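Local coordinates for protein ABC sugar (Ribose) transporter, periplasmic substrate-binding subunit (PDB 3L49) that probably binds a sugar in the periplasm as the substrate-binding subunit of an ABC transporter, at residues Leu114-Met118 / Thr220-Asp224; Asn127-Phe131 / Asp191-Ala197; Asp166-Ile172 / Trp199-Gly205; Thr207-Gln211 / Glu237-Gly241. All blocks are in the same frame, centred on the assembly; numbering follows the deposited sequence.

Overall arrangement
All four contacts lie in one lobe of this two-lobed periplasmic binding protein. Contact 1 opens first, on helix 107-122, and closes the longest loop when strand 219-222 returns under that helix. Nested within it, contact 2 joins strands 126-131 and 194-197 side by side. Contact 3, also nested in contact 1, crosses contact 2: it opens just before helix 171-185 and closes at the start of helix 200-212. Contact 4 starts farther along helix 200-212, after contacts 2 and 3 have closed, and crosses contact 1 by ending at strand 240-245. Together they tie the parallel sheet to helix 107-122 on one face and helices 171-185 and 200-212 on the other.

Contact 1 (Leu114-Met118 / Thr220-Asp224); sequences LALQM and TYGVD
Met118 and Leu114 on helix 107-122 meet Tyr221 of strand 219-222 where a helix layer packs on the parallel sheet of an alpha/beta lobe of the type I periplasmic binding protein fold. The two short segments run almost antiparallel, at 170°, with axes 9.2 Å apart. The phenol ring of Tyr221 is the main surface. Met118 lies over one face of it in a CH-pi contact, its CG 3.9 Å from the ring centroid. With CG anti to the backbone N and the chain extended at chi2, the methionine runs across the ring before chi3 (-30°) bends the methyl back. CE thereby comes to 3.7 Å from Tyr221 CB, while SD sits obliquely to the ring, 4.7 Å from its centroid, as a Met-aromatic contact. Leu114 comes in at the ring's edge, near its plane, and goes on to the backbone beyond: its CD1 is 3.5 Å from Gly222 O. The polar end of the ring is tied back to the same helix, since Tyr221 OH is hydrogen-bonded to Asp121 OD1 and the other carboxylate oxygen of Asp121 binds Gln117 NE2. Trp196 on the neighbouring strand also packs against Leu114 and Met118. Past the glycine the chain turns a corner at Val223, whose CG2 methyl lies 3.8 Å from Leu114 CD2.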
loop_
_atom_site.group_PDB
_atom_site.type_symbol
_atom_site.label_atom_id
_atom_site.label_comp_id
_atom_site.label_asym_id
_atom_site.label_seq_id
_atom_site.Cartn_x
_atom_site.Cartn_y
_atom_site.Cartn_z
ATOM N N LEU A 114 9.464 -4.399 9.394
ATOM C CA LEU A 114 8.605 -5.569 9.225
ATOM C C LEU A 114 9.457 -6.809 8.912
ATOM O O LEU A 114 9.314 -7.852 9.562
ATOM C CB LEU A 114 7.554 -5.319 8.132
ATOM C CG LEU A 114 6.475 -6.399 7.954
ATOM C CD1 LEU A 114 5.460 -6.347 9.070
ATOM C CD2 LEU A 114 5.789 -6.275 6.613
ATOM N N ALA A 115 10.369 -6.669 7.952
ATOM C CA ALA A 115 11.306 -7.747 7.598
ATOM C C ALA A 115 12.158 -8.179 8.789
ATOM O O ALA A 115 12.358 -9.375 9.015
ATOM C CB ALA A 115 12.188 -7.330 6.446
ATOM N N LEU A 116 12.630 -7.196 9.557
ATOM C CA LEU A 116 13.445 -7.446 10.742
ATOM C C LEU A 116 12.662 -8.189 11.814
ATOM O O LEU A 116 13.190 -9.109 12.450
ATOM C CB LEU A 116 14.018 -6.141 11.300
ATOM C CG LEU A 116 15.200 -5.534 10.544
ATOM C CD1 LEU A 116 15.287 -4.051 10.833
ATOM C CD2 LEU A 116 16.500 -6.254 10.898
ATOM N N GLN A 117 11.400 -7.797 11.999
ATOM C CA GLN A 117 10.494 -8.488 12.918
ATOM C C GLN A 117 10.298 -9.958 12.541
ATOM O O GLN A 117 10.308 -10.840 13.401
ATOM C CB GLN A 117 9.139 -7.790 12.961
ATOM C CG GLN A 117 8.248 -8.327 14.048
ATOM C CD GLN A 117 8.865 -8.114 15.407
ATOM O OE1 GLN A 117 9.195 -6.985 15.772
ATOM N NE2 GLN A 117 9.050 -9.198 16.159
ATOM N N MET A 118 10.123 -10.194 11.247
ATOM C CA MET A 118 9.952 -11.528 10.688
ATOM C C MET A 118 11.152 -12.444 10.974
ATOM O O MET A 118 10.977 -13.594 11.379
ATOM C CB MET A 118 9.694 -11.413 9.184
ATOM C CG MET A 118 9.248 -12.700 8.497
ATOM S SD MET A 118 8.903 -12.492 6.735
ATOM C CE MET A 118 8.374 -10.799 6.701
ATOM N N THR A 220 2.330 -14.791 9.669
ATOM C CA THR A 220 2.157 -13.930 8.486
ATOM C C THR A 220 2.471 -12.469 8.796
ATOM O O THR A 220 2.286 -12.013 9.926
ATOM C CB THR A 220 0.733 -13.999 7.877
ATOM O OG1 THR A 220 -0.219 -13.461 8.804
ATOM C CG2 THR A 220 0.355 -15.431 7.489
ATOM N N TYR A 221 2.944 -11.742 7.783
ATOM C CA TYR A 221 3.393 -10.361 7.939
ATOM C C TYR A 221 2.942 -9.518 6.770
ATOM O O TYR A 221 3.123 -9.902 5.616
ATOM C CB TYR A 221 4.925 -10.305 8.055
ATOM C CG TYR A 221 5.451 -11.106 9.220
ATOM C CD1 TYR A 221 5.715 -12.465 9.083
ATOM C CD2 TYR A 221 5.631 -10.518 10.470
ATOM C CE1 TYR A 221 6.152 -13.219 10.150
ATOM C CE2 TYR A 221 6.073 -11.264 11.550
ATOM C CZ TYR A 221 6.340 -12.613 11.372
ATOM O OH TYR A 221 6.781 -13.374 12.411
ATOM N N GLY A 222 2.374 -8.353 7.067
ATOM C CA GLY A 222 1.914 -7.451 6.016
ATOM C C GLY A 222 1.888 -6.014 6.473
ATOM O O GLY A 222 2.339 -5.699 7.571
ATOM N N VAL A 223 1.338 -5.150 5.625
ATOM C CA VAL A 223 1.381 -3.704 5.820
ATOM C C VAL A 223 -0.004 -3.128 5.575
ATOM O O VAL A 223 -0.650 -3.524 4.618
ATOM C CB VAL A 223 2.356 -3.042 4.808
ATOM C CG1 VAL A 223 2.197 -1.514 4.800
ATOM C CG2 VAL A 223 3.813 -3.438 5.071
ATOM N N ASP A 224 -0.454 -2.245 6.473
ATOM C CA ASP A 224 -1.562 -1.272 6.276
ATOM C C ASP A 224 -2.280 -0.976 7.568
ATOM O O ASP A 224 -2.496 0.181 7.905
ATOM C CB ASP A 224 -2.603 -1.671 5.217
ATOM C CG ASP A 224 -2.216 -1.226 3.821
ATOM O OD1 ASP A 224 -1.150 -0.594 3.680
ATOM O OD2 ASP A 224 -2.965 -1.531 2.871
#

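Contact 2 (Asn127-Phe131 / Asp191-Ala197); sequences NVLVF and DVGAIWA
Leu129 and Ile195 lie side by side on one face of two parallel strands, pointing the same way, with Leu129 CB 4.0 Å from Ile195 CG1. The Phe131 ring joins them, its edge turned to Ile195 so that CE1 is 3.8 Å from CG2 of that residue. On the reverse face Val130 and Trp196 run alongside each other. There Val130 CG1, anti to its own amide nitrogen (chi1 169°), rests 3.6 Å from Trp196 CE3 on the six-membered part of the indole. Between these two layers Leu129 is bonded through both its backbone polar atoms, its N to Ala194 O and its O to Trp196 N. Phe131 N then reaches Trp196 O at 2.9 Å in an almost straight bond (177°). Toward the start of strand 126-131 the regular pairing gives way to a loop, and Asn127 O takes Gly193 N at 2.9 Å and, weakly, Ala194 N. The Asn127 amide extends the pairing: ND2 donates to Asp191 O at 2.9 Å, the acceptor in the amide plane but the donor above the carbonyl plane. The chain adds strand 157-159 beyond 126-131, then returns to place 194-197 on its other side, the change of direction characteristic of a doubly wound, Rossmann-like sheet.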
loop_
_atom_site.group_PDB
_atom_site.type_symbol
_atom_site.label_atom_id
_atom_site.label_comp_id
_atom_site.label_asym_id
_atom_site.label_seq_id
_atom_site.Cartn_x
_atom_site.Cartn_y
_atom_site.Cartn_z
ATOM N N ASN A 127 12.342 -20.640 6.111
ATOM C CA ASN A 127 11.966 -20.219 4.757
ATOM C C ASN A 127 10.710 -19.347 4.698
ATOM O O ASN A 127 9.827 -19.457 5.543
ATOM C CB ASN A 127 11.836 -21.426 3.830
ATOM C CG ASN A 127 13.069 -22.309 3.850
ATOM O OD1 ASN A 127 14.199 -21.825 3.745
ATOM N ND2 ASN A 127 12.858 -23.614 3.990
ATOM N N VAL A 128 10.649 -18.482 3.691
ATOM C CA VAL A 128 9.658 -17.419 3.635
ATOM C C VAL A 128 8.910 -17.462 2.313
ATOM O O VAL A 128 9.506 -17.300 1.242
ATOM C CB VAL A 128 10.307 -16.004 3.825
ATOM C CG1 VAL A 128 9.295 -14.879 3.578
ATOM C CG2 VAL A 128 10.903 -15.855 5.210
ATOM N N LEU A 129 7.599 -17.671 2.407
ATOM C CA LEU A 129 6.705 -17.558 1.265
ATOM C C LEU A 129 6.367 -16.090 1.001
ATOM O O LEU A 129 5.894 -15.393 1.896
ATOM C CB LEU A 129 5.430 -18.356 1.531
ATOM C CG LEU A 129 4.493 -18.553 0.339
ATOM C CD1 LEU A 129 5.223 -19.246 -0.815
ATOM C CD2 LEU A 129 3.246 -19.325 0.760
ATOM N N VAL A 130 6.599 -15.633 -0.229
ATOM C CA VAL A 130 6.463 -14.214 -0.577
ATOM C C VAL A 130 5.432 -13.974 -1.676
ATOM O O VAL A 130 5.515 -14.557 -2.752
ATOM C CB VAL A 130 7.841 -13.579 -1.011
ATOM C CG1 VAL A 130 7.661 -12.188 -1.629
ATOM C CG2 VAL A 130 8.784 -13.490 0.157
ATOM N N PHE A 131 4.472 -13.101 -1.391
ATOM C CA PHE A 131 3.546 -12.615 -2.399
ATOM C C PHE A 131 4.065 -11.303 -2.978
ATOM O O PHE A 131 4.215 -10.318 -2.253
ATOM C CB PHE A 131 2.162 -12.411 -1.786
ATOM C CG PHE A 131 1.404 -13.684 -1.567
ATOM C CD1 PHE A 131 1.691 -14.508 -0.479
ATOM C CD2 PHE A 131 0.392 -14.059 -2.443
ATOM C CE1 PHE A 131 0.989 -15.683 -0.274
ATOM C CE2 PHE A 131 -0.317 -15.229 -2.248
ATOM C CZ PHE A 131 -0.022 -16.044 -1.159
ATOM N N ASP A 191 9.539 -26.550 6.844
ATOM C CA ASP A 191 9.788 -26.202 5.437
ATOM C C ASP A 191 9.424 -24.756 5.104
ATOM O O ASP A 191 10.021 -24.139 4.228
ATOM C CB ASP A 191 9.027 -27.147 4.496
ATOM C CG ASP A 191 9.522 -28.591 4.559
ATOM O OD1 ASP A 191 10.587 -28.857 5.163
ATOM O OD2 ASP A 191 8.832 -29.467 3.990
ATOM N N VAL A 192 8.420 -24.234 5.790
ATOM C CA VAL A 192 7.987 -22.859 5.604
ATOM C C VAL A 192 7.693 -22.297 6.994
ATOM O O VAL A 192 7.135 -22.993 7.850
ATOM C CB VAL A 192 6.792 -22.755 4.591
ATOM C CG1 VAL A 192 5.720 -23.804 4.873
ATOM C CG2 VAL A 192 6.207 -21.330 4.514
ATOM N N GLY A 193 8.116 -21.060 7.234
ATOM C CA GLY A 193 8.046 -20.494 8.574
ATOM C C GLY A 193 7.452 -19.113 8.639
ATOM O O GLY A 193 7.115 -18.632 9.723
ATOM N N ALA A 194 7.320 -18.477 7.481
ATOM C CA ALA A 194 6.799 -17.113 7.414
ATOM C C ALA A 194 6.131 -16.848 6.079
ATOM O O ALA A 194 6.465 -17.476 5.076
ATOM C CB ALA A 194 7.916 -16.101 7.650
ATOM N N ILE A 195 5.174 -15.923 6.072
ATOM C CA ILE A 195 4.551 -15.467 4.833
ATOM C C ILE A 195 4.524 -13.938 4.814
ATOM O O ILE A 195 4.118 -13.301 5.791
ATOM C CB ILE A 195 3.117 -16.062 4.607
ATOM C CG1 ILE A 195 3.113 -17.587 4.751
ATOM C CG2 ILE A 195 2.573 -15.685 3.234
ATOM C CD1 ILE A 195 1.754 -18.267 4.476
ATOM N N TRP A 196 4.966 -13.369 3.696
ATOM C CA TRP A 196 5.094 -11.927 3.529
ATOM C C TRP A 196 4.249 -11.404 2.350
ATOM O O TRP A 196 4.147 -12.057 1.304
ATOM C CB TRP A 196 6.586 -11.572 3.317
ATOM C CG TRP A 196 6.853 -10.101 3.175
ATOM C CD1 TRP A 196 7.145 -9.225 4.178
ATOM C CD2 TRP A 196 6.824 -9.330 1.966
ATOM N NE1 TRP A 196 7.300 -7.959 3.673
ATOM C CE2 TRP A 196 7.108 -7.993 2.317
ATOM C CE3 TRP A 196 6.583 -9.637 0.621
ATOM C CZ2 TRP A 196 7.163 -6.963 1.372
ATOM C CZ3 TRP A 196 6.630 -8.609 -0.319
ATOM C CH2 TRP A 196 6.916 -7.291 0.064
ATOM N N ALA A 197 3.666 -10.217 2.524
ATOM C CA ALA A 197 3.128 -9.417 1.408
ATOM C C ALA A 197 3.344 -7.922 1.656
ATOM O O ALA A 197 3.545 -7.502 2.797
ATOM C CB ALA A 197 1.662 -9.713 1.165
#

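Contact 3 (Asp166-Ile172 / Trp199-Gly205); sequences DVIPNTI and WDVPMIG
The indole of Trp199 meets the carboxylate of Asp166 at its edge: NE1 donates to OD2 at 2.7 Å, with the oxygen close to the ring plane. The bond is bent, 144° at the hydrogen, and the two planes are 43° apart. Pro202, three residues on, lays its CD over one face of the indole toward the rim. The six-membered ring is met obliquely by Ile168 CD1, 3.6 Å from Trp199 CH2, and by Thr171 CG2, 3.7 Å from Trp199 CZ2. Trp199 CG is wedged between its backbone N and carbonyl carbon (chi1 66°), the rotamer that carries the ring across to the 166-172 segment. Asp166 is itself anchored, because its OD1 accepts from Gly133 N. Thr171 is fixed by a bond from its OG1 to Val167 O at 2.7 Å, which turns the methyl toward the tryptophan and Pro202. A leucine in place of Trp199 is likely to leave Asp166 OD2 without this N-H partner and to open a gap beside Ile168 and Thr171. Farther along, Ile172 CG1 packs on Val201 CG1, and Gly205 CA comes 3.4 Å from Ile172 O, an approach that a CB on Gly205 would block. The Trp199 side chain is also about 4 Å from a bound molecule of unknown identity, and its ring meets those of His17 and Phe134. Helices 171-185 and 200-212 thus start together beside the sheet, with Pro202 and Met203 resting on Ala197 of strand 194-197.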
loop_
_atom_site.group_PDB
_atom_site.type_symbol
_atom_site.label_atom_id
_atom_site.label_comp_id
_atom_site.label_asym_id
_atom_site.label_seq_id
_atom_site.Cartn_x
_atom_site.Cartn_y
_atom_site.Cartn_z
ATOM N N ASP A 166 -0.049 -12.096 -5.518
ATOM C CA ASP A 166 -1.281 -11.613 -4.902
ATOM C C ASP A 166 -2.028 -10.760 -5.926
ATOM O O ASP A 166 -1.399 -10.109 -6.760
ATOM C CB ASP A 166 -1.042 -10.886 -3.553
ATOM C CG ASP A 166 0.068 -9.839 -3.605
ATOM O OD1 ASP A 166 1.116 -10.074 -4.242
ATOM O OD2 ASP A 166 -0.102 -8.779 -2.968
ATOM N N VAL A 167 -3.362 -10.804 -5.898
ATOM C CA VAL A 167 -4.172 -10.201 -6.968
ATOM C C VAL A 167 -5.342 -9.356 -6.465
ATOM O O VAL A 167 -5.705 -9.417 -5.298
ATOM C CB VAL A 167 -4.742 -11.281 -7.940
ATOM C CG1 VAL A 167 -3.621 -12.073 -8.637
ATOM C CG2 VAL A 167 -5.709 -12.216 -7.212
ATOM N N ILE A 168 -5.907 -8.561 -7.371
ATOM C CA ILE A 168 -7.185 -7.877 -7.200
ATOM C C ILE A 168 -8.023 -8.145 -8.469
ATOM O O ILE A 168 -7.496 -8.042 -9.579
ATOM C CB ILE A 168 -6.988 -6.348 -6.979
ATOM C CG1 ILE A 168 -6.380 -6.068 -5.603
ATOM C CG2 ILE A 168 -8.311 -5.587 -7.080
ATOM C CD1 ILE A 168 -5.959 -4.625 -5.395
ATOM N N PRO A 169 -9.323 -8.501 -8.320
ATOM C CA PRO A 169 -10.084 -8.684 -7.081
ATOM C C PRO A 169 -9.997 -10.123 -6.577
ATOM O O PRO A 169 -9.194 -10.907 -7.106
ATOM C CB PRO A 169 -11.514 -8.317 -7.496
ATOM C CG PRO A 169 -11.576 -8.598 -8.973
ATOM C CD PRO A 169 -10.167 -8.759 -9.503
ATOM N N ASN A 170 -10.808 -10.451 -5.566
ATOM C CA ASN A 170 -10.794 -11.771 -4.924
ATOM C C ASN A 170 -9.438 -12.076 -4.290
ATOM O O ASN A 170 -8.889 -13.173 -4.440
ATOM C CB ASN A 170 -11.228 -12.886 -5.895
ATOM C CG ASN A 170 -12.586 -12.621 -6.526
ATOM O OD1 ASN A 170 -12.692 -12.493 -7.741
ATOM N ND2 ASN A 170 -13.626 -12.531 -5.701
ATOM N N THR A 171 -8.920 -11.075 -3.579
ATOM C CA THR A 171 -7.578 -11.093 -3.000
ATOM C C THR A 171 -7.425 -12.164 -1.918
ATOM O O THR A 171 -6.509 -12.989 -1.980
ATOM C CB THR A 171 -7.231 -9.711 -2.403
ATOM O OG1 THR A 171 -7.487 -8.682 -3.371
ATOM C CG2 THR A 171 -5.777 -9.657 -1.970
ATOM N N ILE A 172 -8.354 -12.144 -0.960
ATOM C CA ILE A 172 -8.324 -12.987 0.225
ATOM C C ILE A 172 -8.387 -14.474 -0.121
ATOM O O ILE A 172 -7.583 -15.266 0.380
ATOM C CB ILE A 172 -9.467 -12.596 1.215
ATOM C CG1 ILE A 172 -9.238 -11.184 1.771
ATOM C CG2 ILE A 172 -9.612 -13.627 2.345
ATOM C CD1 ILE A 172 -10.266 -10.740 2.834
ATOM N N TRP A 199 1.192 -5.732 1.417
ATOM C CA TRP A 199 -0.053 -5.211 1.972
ATOM C C TRP A 199 -0.860 -6.272 2.720
ATOM O O TRP A 199 -0.633 -7.469 2.552
ATOM C CB TRP A 199 -0.889 -4.463 0.911
ATOM C CG TRP A 199 -1.426 -5.301 -0.222
ATOM C CD1 TRP A 199 -0.737 -6.180 -1.003
ATOM C CD2 TRP A 199 -2.767 -5.299 -0.716
ATOM N NE1 TRP A 199 -1.567 -6.744 -1.932
ATOM C CE2 TRP A 199 -2.820 -6.216 -1.786
ATOM C CE3 TRP A 199 -3.931 -4.613 -0.357
ATOM C CZ2 TRP A 199 -3.993 -6.470 -2.497
ATOM C CZ3 TRP A 199 -5.098 -4.862 -1.069
ATOM C CH2 TRP A 199 -5.120 -5.791 -2.116
ATOM N N ASP A 200 -1.787 -5.785 3.547
ATOM C CA ASP A 200 -2.594 -6.541 4.525
ATOM C C ASP A 200 -3.515 -7.620 3.995
ATOM O O ASP A 200 -3.595 -8.717 4.556
ATOM C CB ASP A 200 -3.537 -5.561 5.228
ATOM C CG ASP A 200 -3.115 -5.250 6.615
ATOM O OD1 ASP A 200 -2.333 -6.035 7.179
ATOM O OD2 ASP A 200 -3.579 -4.224 7.140
ATOM N N VAL A 201 -4.260 -7.246 2.957
ATOM C CA VAL A 201 -5.432 -7.984 2.495
ATOM C C VAL A 201 -5.156 -9.459 2.124
ATOM O O VAL A 201 -5.861 -10.332 2.634
ATOM C CB VAL A 201 -6.252 -7.150 1.443
ATOM C CG1 VAL A 201 -7.443 -7.908 0.903
ATOM C CG2 VAL A 201 -6.727 -5.838 2.074
ATOM N N PRO A 202 -4.104 -9.753 1.314
ATOM C CA PRO A 202 -3.800 -11.179 1.095
ATOM C C PRO A 202 -3.398 -11.948 2.359
ATOM O O PRO A 202 -3.633 -13.155 2.449
ATOM C CB PRO A 202 -2.626 -11.154 0.099
ATOM C CG PRO A 202 -2.055 -9.790 0.205
ATOM C CD PRO A 202 -3.180 -8.881 0.558
ATOM N N MET A 203 -2.812 -11.257 3.333
ATOM C CA MET A 203 -2.396 -11.911 4.569
ATOM C C MET A 203 -3.580 -12.309 5.443
ATOM O O MET A 203 -3.458 -13.218 6.261
ATOM C CB MET A 203 -1.356 -11.069 5.328
ATOM C CG MET A 203 -0.012 -10.906 4.609
ATOM S SD MET A 203 0.811 -12.464 4.202
ATOM C CE MET A 203 0.259 -12.800 2.536
ATOM N N ILE A 204 -4.722 -11.642 5.250
ATOM C CA ILE A 204 -5.976 -12.036 5.903
ATOM C C ILE A 204 -6.369 -13.446 5.451
ATOM O O ILE A 204 -6.696 -14.297 6.275
ATOM C CB ILE A 204 -7.120 -11.018 5.650
ATOM C CG1 ILE A 204 -6.797 -9.674 6.309
ATOM C CG2 ILE A 204 -8.449 -11.531 6.218
ATOM C CD1 ILE A 204 -7.521 -8.478 5.683
ATOM N N GLY A 205 -6.282 -13.684 4.145
ATOM C CA GLY A 205 -6.503 -15.000 3.563
ATOM C C GLY A 205 -5.477 -16.037 3.962
ATOM O O GLY A 205 -5.833 -17.169 4.298
#

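Contact 4 (Thr207-Gln211 / Glu237-Gly241); sequences TQALQ and ESPAG
The helix carrying Thr207 and the chain leading into strand 240-245 come together with the CA atoms of Thr207 and Ala240 6.0 Å apart, and an ST turn shapes the second segment. In that turn Ser238 OG accepts from Ala240 N at 3.2 Å, folding the backbone round Pro239 just before the strand begins. Thr207 sends its CG2 methyl into this bend, 3.4 Å from Ser238 OG and 3.8 Å from Pro239 CG. With OG1 placed beside the backbone N (chi1 -49°), the threonine hydroxyl turns instead to Met203 O and Thr220 OG1, which leaves the methyl to face the turn. Replacing Ser238 by an alanine would probably cost Ala240 N its side-chain acceptor and let the turn relax, while Thr207 CG2 would lose a neighbour. The proline ring presses against the helix: its CG is 4.0 Å from Leu210 CB. This joins helix 200-212 to the start of a strand that pairs with 219-222, and Phe229 from helix 227-234 touches both Thr207 and Ala240. At the more exposed end Gln211 bends at chi2 and crosses Pro239 at about a right angle, bringing its amide carbon CD to 3.8 Å from Pro239 CD.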
loop_
_atom_site.group_PDB
_atom_site.type_symbol
_atom_site.label_atom_id
_atom_site.label_comp_id
_atom_site.label_asym_id
_atom_site.label_seq_id
_atom_site.Cartn_x
_atom_site.Cartn_y
_atom_site.Cartn_z
ATOM N N THR A 207 -3.580 -16.172 6.609
ATOM C CA THR A 207 -3.818 -16.495 8.015
ATOM C C THR A 207 -4.978 -17.475 8.175
ATOM O O THR A 207 -4.846 -18.474 8.894
ATOM C CB THR A 207 -4.089 -15.213 8.826
ATOM O OG1 THR A 207 -3.073 -14.252 8.528
ATOM C CG2 THR A 207 -4.095 -15.481 10.324
ATOM N N GLN A 208 -6.096 -17.187 7.495
ATOM C CA GLN A 208 -7.276 -18.059 7.504
ATOM C C GLN A 208 -6.948 -19.490 7.057
ATOM O O GLN A 208 -7.393 -20.456 7.696
ATOM C CB GLN A 208 -8.375 -17.467 6.632
ATOM C CG GLN A 208 -9.165 -16.329 7.291
ATOM C CD GLN A 208 -9.989 -15.525 6.293
ATOM O OE1 GLN A 208 -10.650 -14.545 6.660
ATOM N NE2 GLN A 208 -9.948 -15.930 5.019
ATOM N N ALA A 209 -6.143 -19.607 5.990
ATOM C CA ALA A 209 -5.681 -20.893 5.458
ATOM C C ALA A 209 -4.818 -21.692 6.432
ATOM O O ALA A 209 -5.013 -22.897 6.580
ATOM C CB ALA A 209 -4.923 -20.685 4.137
ATOM N N LEU A 210 -3.857 -21.022 7.073
ATOM C CA LEU A 210 -2.970 -21.655 8.060
ATOM C C LEU A 210 -3.753 -22.149 9.258
ATOM O O LEU A 210 -3.481 -23.229 9.789
ATOM C CB LEU A 210 -1.903 -20.665 8.553
ATOM C CG LEU A 210 -0.804 -20.196 7.594
ATOM C CD1 LEU A 210 0.026 -19.103 8.262
ATOM C CD2 LEU A 210 0.083 -21.354 7.133
ATOM N N GLN A 211 -4.715 -21.329 9.677
ATOM C CA GLN A 211 -5.632 -21.658 10.750
ATOM C C GLN A 211 -6.434 -22.916 10.414
ATOM O O GLN A 211 -6.476 -23.858 11.204
ATOM C CB GLN A 211 -6.555 -20.471 10.996
ATOM C CG GLN A 211 -7.047 -20.361 12.398
ATOM C CD GLN A 211 -6.848 -18.973 12.973
ATOM O OE1 GLN A 211 -6.598 -18.826 14.169
ATOM N NE2 GLN A 211 -6.953 -17.947 12.126
ATOM N N GLU A 237 -4.267 -16.662 19.436
ATOM C CA GLU A 237 -4.566 -17.968 18.844
ATOM C C GLU A 237 -4.278 -17.946 17.351
ATOM O O GLU A 237 -4.065 -18.990 16.729
ATOM C CB GLU A 237 -6.041 -18.341 19.053
ATOM C CG GLU A 237 -6.606 -18.096 20.459
ATOM C CD GLU A 237 -6.171 -19.138 21.484
ATOM O OE1 GLU A 237 -5.678 -20.220 21.091
ATOM O OE2 GLU A 237 -6.333 -18.872 22.695
ATOM N N SER A 238 -4.286 -16.742 16.784
ATOM C CA SER A 238 -4.126 -16.543 15.350
ATOM C C SER A 238 -2.657 -16.483 14.948
ATOM O O SER A 238 -1.847 -15.879 15.652
ATOM C CB SER A 238 -4.845 -15.260 14.922
ATOM O OG SER A 238 -4.419 -14.814 13.651
ATOM N N PRO A 239 -2.305 -17.112 13.812
ATOM C CA PRO A 239 -0.949 -17.020 13.260
ATOM C C PRO A 239 -0.587 -15.702 12.542
ATOM O O PRO A 239 0.391 -15.667 11.808
ATOM C CB PRO A 239 -0.893 -18.198 12.280
ATOM C CG PRO A 239 -2.285 -18.409 11.848
ATOM C CD PRO A 239 -3.162 -18.012 13.014
ATOM N N ALA A 240 -1.345 -14.629 12.743
ATOM C CA ALA A 240 -0.937 -13.333 12.203
ATOM C C ALA A 240 0.161 -12.749 13.084
ATOM O O ALA A 240 -0.040 -12.571 14.279
ATOM C CB ALA A 240 -2.117 -12.393 12.102
ATOM N N GLY A 241 1.317 -12.459 12.480
ATOM C CA GLY A 241 2.550 -12.157 13.218
ATOM C C GLY A 241 2.890 -10.700 13.493
ATOM O O GLY A 241 3.338 -10.376 14.594
#